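Local coordinates for Lin1840 protein (Listeria innocua serovar 6a, PDB 4ZOC), which probably hydrolyses terminal, non-reducing beta-D-glucosyl residues with release of beta-D-glucose, and is involved in beta-1,2-glucan metabolism, at residues F28-T33 / I70-A75; G32-A37 / S63-D68; A57-G62 / P85-A90. The protein carries 2 engineered substitutions. All blocks are in the same frame, centred on the assembly; numbering follows the deposited sequence.

Contact 1: F28-T33 / I70-A75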
loop_
_atom_site.group_PDB
_atom_site.type_symbol
_atom_site.label_atom_id
_atom_site.label_comp_id
_atom_site.label_asym_id
_atom_site.label_seq_id
_atom_site.Cartn_x
_atom_site.Cartn_y
_atom_site.Cartn_z
ATOM N N PHE A 28 9.465 28.175 -27.064
ATOM C CA PHE A 28 8.677 28.910 -28.088
ATOM C C PHE A 28 7.871 30.064 -27.498
ATOM O O PHE A 28 7.175 30.782 -28.224
ATOM C CB PHE A 28 7.753 27.946 -28.873
ATOM C CG PHE A 28 6.965 27.030 -28.026
ATOM C CD1 PHE A 28 5.776 27.455 -27.500
ATOM C CD2 PHE A 28 7.390 25.714 -27.796
ATOM C CE1 PHE A 28 5.028 26.590 -26.703
ATOM C CE2 PHE A 28 6.640 24.861 -26.975
ATOM C CZ PHE A 28 5.476 25.311 -26.457
ATOM N N LEU A 29 7.985 30.261 -26.189
ATOM C CA LEU A 29 7.501 31.490 -25.520
ATOM C C LEU A 29 8.513 32.652 -25.578
ATOM O O LEU A 29 8.219 33.745 -25.155
ATOM C CB LEU A 29 7.059 31.235 -24.084
ATOM C CG LEU A 29 5.988 30.157 -24.027
ATOM C CD1 LEU A 29 5.721 29.608 -22.656
ATOM C CD2 LEU A 29 4.690 30.691 -24.618
ATOM N N PHE A 30 9.661 32.430 -26.171
ATOM C CA PHE A 30 10.666 33.443 -26.243
ATOM C C PHE A 30 10.799 33.898 -27.687
ATOM O O PHE A 30 10.767 33.109 -28.611
ATOM C CB PHE A 30 12.025 32.925 -25.743
ATOM C CG PHE A 30 12.076 32.609 -24.297
ATOM C CD1 PHE A 30 11.713 31.372 -23.854
ATOM C CD2 PHE A 30 12.530 33.530 -23.373
ATOM C CE1 PHE A 30 11.804 31.062 -22.479
ATOM C CE2 PHE A 30 12.600 33.230 -22.012
ATOM C CZ PHE A 30 12.250 31.980 -21.578
ATOM N N LYS A 31 11.061 35.173 -27.872
ATOM C CA LYS A 31 11.528 35.639 -29.133
ATOM C C LYS A 31 12.834 34.904 -29.546
ATOM O O LYS A 31 13.736 34.578 -28.707
ATOM C CB LYS A 31 11.798 37.143 -29.013
ATOM C CG LYS A 31 12.366 37.792 -30.262
ATOM C CD LYS A 31 12.531 39.285 -29.960
ATOM C CE LYS A 31 13.320 39.996 -31.044
ATOM N NZ LYS A 31 12.521 39.969 -32.284
ATOM N N GLY A 32 12.963 34.649 -30.848
ATOM C CA GLY A 32 14.224 34.075 -31.343
ATOM C C GLY A 32 14.233 32.544 -31.398
ATOM O O GLY A 32 15.203 31.922 -31.878
ATOM N N THR A 33 13.158 31.924 -30.948
ATOM C CA THR A 33 13.016 30.484 -31.076
ATOM C C THR A 33 13.033 30.053 -32.547
ATOM O O THR A 33 12.678 30.824 -33.445
ATOM C CB THR A 33 11.704 29.984 -30.408
ATOM O OG1 THR A 33 11.716 28.561 -30.422
ATOM C CG2 THR A 33 10.439 30.484 -31.152
ATOM N N ILE A 70 20.665 29.072 -29.257
ATOM C CA ILE A 70 21.456 30.270 -29.684
ATOM C C ILE A 70 20.560 31.417 -30.070
ATOM O O ILE A 70 20.818 32.571 -29.663
ATOM C CB ILE A 70 22.452 29.923 -30.798
ATOM C CG1 ILE A 70 23.569 29.030 -30.271
ATOM C CG2 ILE A 70 23.042 31.201 -31.432
ATOM C CD1 ILE A 70 24.255 28.226 -31.359
ATOM N N GLY A 71 19.473 31.121 -30.790
ATOM C CA GLY A 71 18.523 32.147 -31.246
ATOM C C GLY A 71 17.863 32.812 -30.051
ATOM O O GLY A 71 17.731 34.020 -29.990
ATOM N N ILE A 72 17.423 31.977 -29.088
ATOM C CA ILE A 72 16.749 32.453 -27.921
ATOM C C ILE A 72 17.666 33.264 -27.049
ATOM O O ILE A 72 17.246 34.336 -26.588
ATOM C CB ILE A 72 16.123 31.276 -27.134
ATOM C CG1 ILE A 72 14.919 30.693 -27.880
ATOM C CG2 ILE A 72 15.683 31.714 -25.734
ATOM C CD1 ILE A 72 14.500 29.325 -27.313
ATOM N N GLN A 73 18.873 32.741 -26.764
ATOM C CA GLN A 73 19.815 33.410 -25.886
ATOM C C GLN A 73 20.260 34.753 -26.563
ATOM O O GLN A 73 20.403 35.813 -25.902
ATOM C CB GLN A 73 21.008 32.525 -25.640
ATOM C CG GLN A 73 22.022 33.020 -24.611
ATOM C CD GLN A 73 21.479 32.869 -23.186
ATOM O OE1 GLN A 73 20.561 33.618 -22.770
ATOM N NE2 GLN A 73 22.026 31.927 -22.442
ATOM N N GLU A 74 20.445 34.735 -27.873
ATOM C CA GLU A 74 20.903 35.961 -28.575
ATOM C C GLU A 74 19.868 37.063 -28.515
ATOM O O GLU A 74 20.169 38.196 -28.136
ATOM C CB GLU A 74 21.304 35.632 -30.063
ATOM C CG GLU A 74 22.125 36.765 -30.685
ATOM C CD GLU A 74 22.906 36.355 -31.908
ATOM O OE1 GLU A 74 22.503 35.370 -32.567
ATOM O OE2 GLU A 74 23.938 37.034 -32.204
ATOM N N ALA A 75 18.609 36.738 -28.821
ATOM C CA ALA A 75 17.515 37.702 -28.680
ATOM C C ALA A 75 17.352 38.163 -27.240
ATOM O O ALA A 75 17.204 39.330 -26.963
ATOM C CB ALA A 75 16.218 37.135 -29.233
HETATM O O HOH W 1 14.681 35.257 -26.278
#
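Gly32 and Ile72 have the nearest CA atoms across the segments, 4.6 Å apart, where a type II beta turn from Phe30 to Thr33, in the loop between strand 23-25 and helix 37-47 of the TIM-barrel domain, rests against helix 66-79. Gly32 holds the third position of the turn with a positive phi of 92°, and with glycine also at Gly71 no side chain separates the two main chains. The carbonyl of Gly32 therefore presses directly on the helix backbone: Gly32 O lies 3.4 Å from Gly71 CA in a CA-H...O contact.

Ile72 carries most of the side-chain contact, lying against the turn. With CG1 anti to its carbonyl carbon (chi1 -71°), its two branches part: CG1 reaches the main chain of Thr33, 3.7 Å from Thr33 CA, while CG2 packs 3.9 Å from Phe30 CB. The Phe30 and Ile72 side chains cross at about a right angle, and the Phe30 ring then runs on away from the helix. One turn on from Gly71, Ala75 CB sits 3.6 Å from Lys31 O and also touches the aliphatic base of the lysine through CG. Outside the pair, Ile72 continues onto Pro27, Leu86 and Phe88, so it joins the turn to the neighbouring strand 87-90.

No direct hydrogen bond crosses between the segments. A single water donates to both Lys31 O and Ile72 O, at 2.7 Å from each. Adhesion thus rests on the isoleucine branches and the alanine methyl, glycine backbone contact and this one water, which pairs two acceptors that could not bond to each other.

Contact 2: G32-A37 / S63-D68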
loop_
_atom_site.group_PDB
_atom_site.type_symbol
_atom_site.label_atom_id
_atom_site.label_comp_id
_atom_site.label_asym_id
_atom_site.label_seq_id
_atom_site.Cartn_x
_atom_site.Cartn_y
_atom_site.Cartn_z
ATOM N N GLY A 32 12.963 34.649 -30.848
ATOM C CA GLY A 32 14.224 34.075 -31.343
ATOM C C GLY A 32 14.233 32.544 -31.398
ATOM O O GLY A 32 15.203 31.922 -31.878
ATOM N N THR A 33 13.158 31.924 -30.948
ATOM C CA THR A 33 13.016 30.484 -31.076
ATOM C C THR A 33 13.033 30.053 -32.547
ATOM O O THR A 33 12.678 30.824 -33.445
ATOM C CB THR A 33 11.704 29.984 -30.408
ATOM O OG1 THR A 33 11.716 28.561 -30.422
ATOM C CG2 THR A 33 10.439 30.484 -31.152
ATOM N N ASN A 34 13.442 28.839 -32.841
ATOM C CA ASN A 34 13.391 28.437 -34.233
ATOM C C ASN A 34 12.474 27.265 -34.474
ATOM O O ASN A 34 12.609 26.604 -35.468
ATOM C CB ASN A 34 14.791 28.187 -34.793
ATOM C CG ASN A 34 15.284 26.872 -34.441
ATOM O OD1 ASN A 34 14.854 26.306 -33.417
ATOM N ND2 ASN A 34 16.072 26.283 -35.315
ATOM N N LYS A 35 11.555 27.007 -33.560
ATOM C CA LYS A 35 10.609 25.902 -33.710
ATOM C C LYS A 35 9.334 26.204 -32.919
ATOM O O LYS A 35 9.371 26.829 -31.834
ATOM C CB LYS A 35 11.247 24.583 -33.304
ATOM C CG LYS A 35 10.361 23.389 -33.443
ATOM C CD LYS A 35 11.074 22.092 -33.121
ATOM C CE LYS A 35 10.165 20.942 -33.540
ATOM N NZ LYS A 35 10.548 19.743 -32.791
ATOM N N ASN A 36 8.193 25.764 -33.465
ATOM C CA ASN A 36 6.870 25.828 -32.799
ATOM C C ASN A 36 6.413 27.267 -32.598
ATOM O O ASN A 36 5.650 27.545 -31.678
ATOM C CB ASN A 36 6.878 25.047 -31.461
ATOM C CG ASN A 36 6.835 23.508 -31.631
ATOM O OD1 ASN A 36 7.566 22.759 -30.962
ATOM N ND2 ASN A 36 5.977 23.036 -32.466
ATOM N N ALA A 37 6.886 28.188 -33.455
ATOM C CA ALA A 37 6.428 29.585 -33.464
ATOM C C ALA A 37 4.885 29.725 -33.535
ATOM O O ALA A 37 4.347 30.698 -33.060
ATOM C CB ALA A 37 7.074 30.374 -34.597
ATOM N N SER A 63 14.484 23.325 -24.767
ATOM C CA SER A 63 15.023 23.768 -26.077
ATOM C C SER A 63 15.080 22.574 -27.077
ATOM O O SER A 63 15.314 21.449 -26.679
ATOM C CB SER A 63 16.390 24.408 -25.936
ATOM O OG SER A 63 16.949 24.702 -27.198
ATOM N N SER A 64 14.769 22.833 -28.352
ATOM C CA SER A 64 14.717 21.766 -29.329
ATOM C C SER A 64 16.025 21.441 -29.977
ATOM O O SER A 64 16.136 20.364 -30.572
ATOM C CB SER A 64 13.593 22.004 -30.400
ATOM O OG SER A 64 13.811 23.216 -31.083
ATOM N N SER A 65 17.027 22.324 -29.890
ATOM C CA SER A 65 18.321 22.155 -30.556
ATOM C C SER A 65 19.279 23.310 -30.208
ATOM O O SER A 65 18.885 24.317 -29.584
ATOM C CB SER A 65 18.176 22.188 -32.100
ATOM O OG SER A 65 17.844 23.507 -32.546
ATOM N N ALA A 66 20.524 23.148 -30.611
ATOM C CA ALA A 66 21.553 24.193 -30.406
ATOM C C ALA A 66 21.145 25.482 -31.041
ATOM O O ALA A 66 21.361 26.504 -30.451
ATOM C CB ALA A 66 22.880 23.761 -30.980
ATOM N N LEU A 67 20.513 25.444 -32.219
ATOM C CA LEU A 67 20.130 26.688 -32.890
ATOM C C LEU A 67 18.925 27.376 -32.178
ATOM O O LEU A 67 18.769 28.605 -32.212
ATOM C CB LEU A 67 19.836 26.487 -34.368
ATOM C CG LEU A 67 20.819 26.906 -35.447
ATOM C CD1 LEU A 67 22.292 26.705 -35.132
ATOM C CD2 LEU A 67 20.485 26.221 -36.776
ATOM N N ASP A 68 18.048 26.559 -31.605
ATOM C CA ASP A 68 16.958 27.033 -30.795
ATOM C C ASP A 68 17.585 27.819 -29.635
ATOM O O ASP A 68 17.252 29.012 -29.396
ATOM C CB ASP A 68 16.066 25.878 -30.296
ATOM C CG ASP A 68 14.619 26.282 -30.046
ATOM O OD1 ASP A 68 14.222 27.446 -30.296
ATOM O OD2 ASP A 68 13.846 25.417 -29.539
HETATM O O HOH W 2 11.044 25.622 -29.779
#
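Thr33 begins the contact by donating from OG1 to Asp68 OD1 (2.7 Å), using the syn lone pair of that oxygen; with OG1 anti to the threonine N (chi1 -173°), the hydroxyl lies alongside the carboxylate. Asn34 follows with its backbone: Asn34 N donates to the same Asp68 OD1 at 3.0 Å, coming from above the carboxylate plane, while its side chain lies over the first turn of helix 66-79, against Asp68 and Leu67. Lys35 lays its extended aliphatic chain on Ser64, with CD 3.6 Å from Ser64 OG, and its carbonyl oxygen accepts a hydrogen bond from a water that also donates to Asp68 OD2.

The other half of the carboxylate is held from its own segment. Ser64 N reaches the anti lone pair of Asp68 OD2 at 3.0 Å, and Ser64 OG donates to OD2 at 2.7 Å from above the plane. Ser65 is the N-cap, its OG accepting from Asp68 N at 3.2 Å.

The loop after strand 23-25 is thus tied to the N-terminal end of helix 66-79 in the TIM-barrel domain. Four protein donors and a water surround one buried carboxylate, two protein donors to each oxygen. Such a shell fixes the rotation of the group and, together with the nearby helix N-terminus, would probably stabilise its negative charge.

Contact 3: A57-G62 / P85-A90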
loop_
_atom_site.group_PDB
_atom_site.type_symbol
_atom_site.label_atom_id
_atom_site.label_comp_id
_atom_site.label_asym_id
_atom_site.label_seq_id
_atom_site.Cartn_x
_atom_site.Cartn_y
_atom_site.Cartn_z
ATOM N N ALA A 57 12.587 36.369 -17.808
ATOM C CA ALA A 57 12.505 34.988 -17.301
ATOM C C ALA A 57 13.831 34.374 -17.018
ATOM O O ALA A 57 14.837 34.674 -17.657
ATOM C CB ALA A 57 11.721 34.138 -18.302
ATOM N N GLY A 58 13.885 33.496 -15.995
ATOM C CA GLY A 58 15.180 32.968 -15.550
ATOM C C GLY A 58 15.669 31.832 -16.392
ATOM O O GLY A 58 16.893 31.633 -16.571
ATOM N N SER A 59 14.741 31.069 -16.946
ATOM C CA SER A 59 15.184 29.820 -17.571
ATOM C C SER A 59 14.254 29.338 -18.679
ATOM O O SER A 59 13.088 29.605 -18.655
ATOM C CB SER A 59 15.314 28.758 -16.394
ATOM O OG SER A 59 15.658 27.464 -16.893
ATOM N N VAL A 60 14.817 28.560 -19.612
ATOM C CA VAL A 60 14.155 27.793 -20.598
ATOM C C VAL A 60 14.179 26.328 -20.264
ATOM O O VAL A 60 15.214 25.827 -19.857
ATOM C CB VAL A 60 14.923 27.950 -21.925
ATOM C CG1 VAL A 60 14.268 27.136 -23.025
ATOM C CG2 VAL A 60 14.910 29.409 -22.322
ATOM N N LEU A 61 13.053 25.614 -20.445
ATOM C CA LEU A 61 13.202 24.140 -20.464
ATOM C C LEU A 61 12.728 23.526 -21.756
ATOM O O LEU A 61 11.744 23.981 -22.380
ATOM C CB LEU A 61 12.554 23.445 -19.287
ATOM C CG LEU A 61 11.081 23.081 -19.482
ATOM C CD1 LEU A 61 10.659 22.187 -18.344
ATOM C CD2 LEU A 61 10.382 24.403 -19.436
ATOM N N GLY A 62 13.494 22.538 -22.205
ATOM C CA GLY A 62 13.165 21.821 -23.371
ATOM C C GLY A 62 13.409 22.555 -24.710
ATOM O O GLY A 62 12.641 22.383 -25.650
ATOM N N PRO A 85 22.070 36.050 -18.576
ATOM C CA PRO A 85 21.702 35.040 -19.558
ATOM C C PRO A 85 20.726 34.036 -18.999
ATOM O O PRO A 85 20.650 33.853 -17.785
ATOM C CB PRO A 85 23.030 34.301 -19.877
ATOM C CG PRO A 85 24.067 35.071 -19.218
ATOM C CD PRO A 85 23.422 35.820 -18.074
ATOM N N LEU A 86 19.976 33.434 -19.906
ATOM C CA LEU A 86 19.089 32.306 -19.591
ATOM C C LEU A 86 19.844 31.058 -19.256
ATOM O O LEU A 86 20.919 30.783 -19.804
ATOM C CB LEU A 86 18.196 31.994 -20.789
ATOM C CG LEU A 86 17.102 33.022 -21.076
ATOM C CD1 LEU A 86 16.633 32.891 -22.463
ATOM C CD2 LEU A 86 15.950 32.846 -20.108
ATOM N N VAL A 87 19.262 30.249 -18.359
ATOM C CA VAL A 87 19.791 28.884 -18.161
ATOM C C VAL A 87 18.811 27.894 -18.807
ATOM O O VAL A 87 17.600 28.098 -18.713
ATOM C CB VAL A 87 20.085 28.533 -16.630
ATOM C CG1 VAL A 87 18.848 28.766 -15.748
ATOM C CG2 VAL A 87 20.691 27.148 -16.560
ATOM N N PHE A 88 19.353 26.907 -19.538
ATOM C CA PHE A 88 18.601 25.943 -20.368
ATOM C C PHE A 88 18.673 24.576 -19.724
ATOM O O PHE A 88 19.772 24.025 -19.487
ATOM C CB PHE A 88 19.234 25.867 -21.767
ATOM C CG PHE A 88 18.927 27.070 -22.646
ATOM C CD1 PHE A 88 19.596 28.296 -22.450
ATOM C CD2 PHE A 88 17.928 26.987 -23.611
ATOM C CE1 PHE A 88 19.263 29.377 -23.235
ATOM C CE2 PHE A 88 17.608 28.060 -24.433
ATOM C CZ PHE A 88 18.263 29.275 -24.223
ATOM N N MET A 89 17.506 24.023 -19.462
ATOM C CA MET A 89 17.380 22.737 -18.821
ATOM C C MET A 89 16.575 21.763 -19.680
ATOM O O MET A 89 15.721 22.174 -20.513
ATOM C CB MET A 89 16.651 22.930 -17.503
ATOM C CG MET A 89 17.167 24.062 -16.650
ATOM S SD MET A 89 16.762 23.893 -14.910
ATOM C CE MET A 89 17.266 25.503 -14.356
ATOM N N ALA A 90 16.848 20.462 -19.498
ATOM C CA ALA A 90 16.148 19.486 -20.350
ATOM C C ALA A 90 16.065 18.140 -19.663
ATOM O O ALA A 90 16.813 17.865 -18.721
ATOM C CB ALA A 90 16.892 19.343 -21.665
#
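Strands 59-61 and 87-90 are neighbours in the parallel barrel of the TIM-barrel domain, and with helix 66-79, which connects them in the chain, they make one of its beta-alpha-beta units. Main-chain bonds alternate along the pair: Val87 N to Gly58 O, Val60 N to Val87 O (3.0 Å), Met89 N to Val60 O (2.9 Å) and Gly62 N to Met89 O (2.8 Å). The last extends the pairing past the end of strand 59-61, where Gly62 adopts a positive phi. The strand axes diverge by only 23°.

On the sheet face turned to helix 66-79, Val60 and Phe88 lie side by side. Val60 CB stands 4.0 Å from the centroid of the Phe88 ring in a CH-pi contact over one face, and Val60 CG2 lies above the same face toward the rim. Leu86 adds its CD1 to Val60 CG2 at 3.9 Å and tucks its CD2 against Ala57 O. Beyond the pair, Phe88 meets Met69 of the helix.

The face carrying Ser59, Leu61, Val87 and Met89 has a polar element. The Met89 chain stretches back along the strand until CE touches Ser59 OG, a hydroxyl that Gln24 of the adjoining strand also engages. Because OG is anti to the serine N (chi1 176°), it reaches Val87 O, donating at 2.7 Å from 45° above the carbonyl plane, so this one oxygen accepts from both Ser59 OG and Val60 N.

Contacts 1 and 2 use helix 66-79, and contact 3 pairs the two strands that this helix connects. Contacts 1 and 2 share Gly32 and Thr33 and have centres about 7 Å apart, one loop meeting successive turns of the helix; the centre of contact 3 is about 11 and 12 Å from theirs. Phe30 CE1 of contact 1 packs 3.5 Å from Val60 CG2 of contact 3, and Ser63 CB of contact 2 lies 3.8 Å from Phe88 CD2. A bound glucose lies about 7 Å from the Leu61 side chain of contact 3 and about 13 Å from that of Lys35 in contact 2. None of the segments holds the glucose-pocket residues Trp271, Trp409 and Glu473.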